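Local coordinates for protein dual oxidase maturation factor 1 (Homo sapiens, PDB 7D3F) that probably supports the maturation of the dual oxidase DUOX1 and its transport from the endoplasmic reticulum to the plasma membrane, at residues A69-S74 / M183-F188. Numbering follows the deposited sequence.
Sequences AVNFSS and MLWVAF
Val-70, Asn-71 and Phe-72 pack against Leu-184 and Trp-185 in a helix-helix contact, made where the end of helix 50-72 lies beside the middle of helix 169-199. The backbones come nearest at Asn-71 and Leu-184, whose CA atoms are 6.3 Å apart, and no hydrogen bond links the two segments. On the buried side the contact is aliphatic: CG1 of Val-70 meets CD1 of Leu-184 at 3.5 Å, the two side chains crossing at about a right angle. Thr-254 of helix 249-274 touches both, so a third helix joins the packing here.

The CB bond of Asn-71 points toward helix 169-199, and with CG anti to the backbone N (chi1 -179°) the amide comes up against both the Trp-185 and Phe-72 rings. Its CG sits off-centre over one face of the Trp-185 indole, the amide tilted steeply at 66° to the ring plane. ND2 comes within 3.4 Å of NE1 of Trp-185, but two donors meet there, so proximity is not bonding; OD1 instead hydrogen-bonds with Ser-181, one turn earlier on helix 169-199. Both segments straddle the predicted extracellular boundaries of transmembrane helices, consistent with this pairing lying where the helical membrane bundle of this DUOXA-family protein meets its extracellular β-sheet domain; strand 77-86 starts shortly after helix 50-72 ends.

On the more exposed side, CZ of Phe-72 reaches CZ2 of Trp-185 at 3.6 Å. The ring planes stand 83° apart with centroids 5.8 Å from each other. ND2 of Asn-71 sits 3.6 Å above the centre of the Phe-72 ring.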
loop_
_atom_site.group_PDB
_atom_site.type_symbol
_atom_site.label_atom_id
_atom_site.label_comp_id
_atom_site.label_asym_id
_atom_site.label_seq_id
_atom_site.Cartn_x
_atom_site.Cartn_y
_atom_site.Cartn_z
ATOM N N ALA B 69 -9.865 -3.689 19.512
ATOM C CA ALA B 69 -11.306 -3.485 19.469
ATOM C C ALA B 69 -11.648 -2.070 19.905
ATOM O O ALA B 69 -12.400 -1.359 19.224
ATOM C CB ALA B 69 -12.010 -4.515 20.352
ATOM N N VAL B 70 -11.035 -1.618 21.001
ATOM C CA VAL B 70 -11.341 -0.290 21.513
ATOM C C VAL B 70 -10.884 0.772 20.524
ATOM O O VAL B 70 -11.475 1.857 20.444
ATOM C CB VAL B 70 -10.716 -0.120 22.911
ATOM C CG1 VAL B 70 -10.000 1.207 23.039
ATOM C CG2 VAL B 70 -11.789 -0.263 23.985
ATOM N N ASN B 71 -9.861 0.468 19.721
ATOM C CA ASN B 71 -9.416 1.434 18.725
ATOM C C ASN B 71 -10.369 1.493 17.538
ATOM O O ASN B 71 -10.472 2.536 16.881
ATOM C CB ASN B 71 -7.999 1.106 18.259
ATOM C CG ASN B 71 -7.473 2.100 17.239
ATOM O OD1 ASN B 71 -7.055 3.206 17.586
ATOM N ND2 ASN B 71 -7.485 1.705 15.973
ATOM N N PHE B 72 -11.075 0.399 17.250
ATOM C CA PHE B 72 -11.933 0.341 16.077
ATOM C C PHE B 72 -13.421 0.375 16.398
ATOM O O PHE B 72 -14.232 0.501 15.472
ATOM C CB PHE B 72 -11.623 -0.917 15.251
ATOM C CG PHE B 72 -10.288 -0.877 14.564
ATOM C CD1 PHE B 72 -10.079 -0.044 13.477
ATOM C CD2 PHE B 72 -9.245 -1.676 14.999
ATOM C CE1 PHE B 72 -8.852 -0.008 12.840
ATOM C CE2 PHE B 72 -8.017 -1.643 14.367
ATOM C CZ PHE B 72 -7.820 -0.809 13.286
ATOM N N SER B 73 -13.803 0.272 17.667
ATOM C CA SER B 73 -15.211 0.297 18.033
ATOM C C SER B 73 -15.715 1.730 18.131
ATOM O O SER B 73 -15.025 2.614 18.647
ATOM C CB SER B 73 -15.437 -0.421 19.363
ATOM O OG SER B 73 -14.839 0.294 20.431
ATOM N N SER B 74 -16.924 1.955 17.627
ATOM C CA SER B 74 -17.594 3.246 17.774
ATOM C C SER B 74 -18.478 3.263 19.017
ATOM O O SER B 74 -19.665 3.569 18.959
ATOM C CB SER B 74 -18.404 3.561 16.521
ATOM O OG SER B 74 -19.451 2.624 16.344
ATOM N N MET B 183 -2.769 7.356 20.440
ATOM C CA MET B 183 -2.306 6.822 21.718
ATOM C C MET B 183 -2.600 5.331 21.839
ATOM O O MET B 183 -1.797 4.575 22.396
ATOM C CB MET B 183 -2.942 7.597 22.871
ATOM C CG MET B 183 -2.336 8.976 23.093
ATOM S SD MET B 183 -3.206 9.941 24.342
ATOM C CE MET B 183 -2.072 11.306 24.578
ATOM N N LEU B 184 -3.746 4.885 21.318
ATOM C CA LEU B 184 -4.075 3.464 21.368
ATOM C C LEU B 184 -3.157 2.647 20.468
ATOM O O LEU B 184 -2.796 1.515 20.808
ATOM C CB LEU B 184 -5.538 3.251 20.987
ATOM C CG LEU B 184 -6.546 3.706 22.042
ATOM C CD1 LEU B 184 -7.953 3.622 21.494
ATOM C CD2 LEU B 184 -6.409 2.875 23.308
ATOM N N TRP B 185 -2.776 3.192 19.311
ATOM C CA TRP B 185 -1.802 2.508 18.466
ATOM C C TRP B 185 -0.443 2.423 19.150
ATOM O O TRP B 185 0.246 1.399 19.057
ATOM C CB TRP B 185 -1.684 3.209 17.114
ATOM C CG TRP B 185 -2.743 2.799 16.138
ATOM C CD1 TRP B 185 -3.705 3.596 15.588
ATOM C CD2 TRP B 185 -2.953 1.487 15.603
ATOM N NE1 TRP B 185 -4.498 2.861 14.738
ATOM C CE2 TRP B 185 -4.058 1.564 14.730
ATOM C CE3 TRP B 185 -2.315 0.255 15.775
ATOM C CZ2 TRP B 185 -4.536 0.456 14.033
ATOM C CZ3 TRP B 185 -2.791 -0.842 15.082
ATOM C CH2 TRP B 185 -3.890 -0.734 14.222
ATOM N N VAL B 186 -0.041 3.492 19.843
ATOM C CA VAL B 186 1.198 3.440 20.617
ATOM C C VAL B 186 1.101 2.372 21.700
ATOM O O VAL B 186 2.057 1.626 21.948
ATOM C CB VAL B 186 1.523 4.824 21.209
ATOM C CG1 VAL B 186 2.742 4.740 22.111
ATOM C CG2 VAL B 186 1.757 5.833 20.097
ATOM N N ALA B 187 -0.056 2.281 22.360
ATOM C CA ALA B 187 -0.255 1.259 23.384
ATOM C C ALA B 187 -0.190 -0.144 22.792
ATOM O O ALA B 187 0.354 -1.062 23.412
ATOM C CB ALA B 187 -1.590 1.480 24.094
ATOM N N PHE B 188 -0.754 -0.333 21.598
ATOM C CA PHE B 188 -0.688 -1.635 20.938
ATOM C C PHE B 188 0.748 -2.000 20.575
ATOM O O PHE B 188 1.161 -3.158 20.727
ATOM C CB PHE B 188 -1.578 -1.635 19.695
ATOM C CG PHE B 188 -1.553 -2.927 18.928
ATOM C CD1 PHE B 188 -2.265 -4.028 19.372
ATOM C CD2 PHE B 188 -0.824 -3.036 17.755
ATOM C CE1 PHE B 188 -2.245 -5.216 18.667
ATOM C CE2 PHE B 188 -0.801 -4.221 17.044
ATOM C CZ PHE B 188 -1.512 -5.313 17.501
#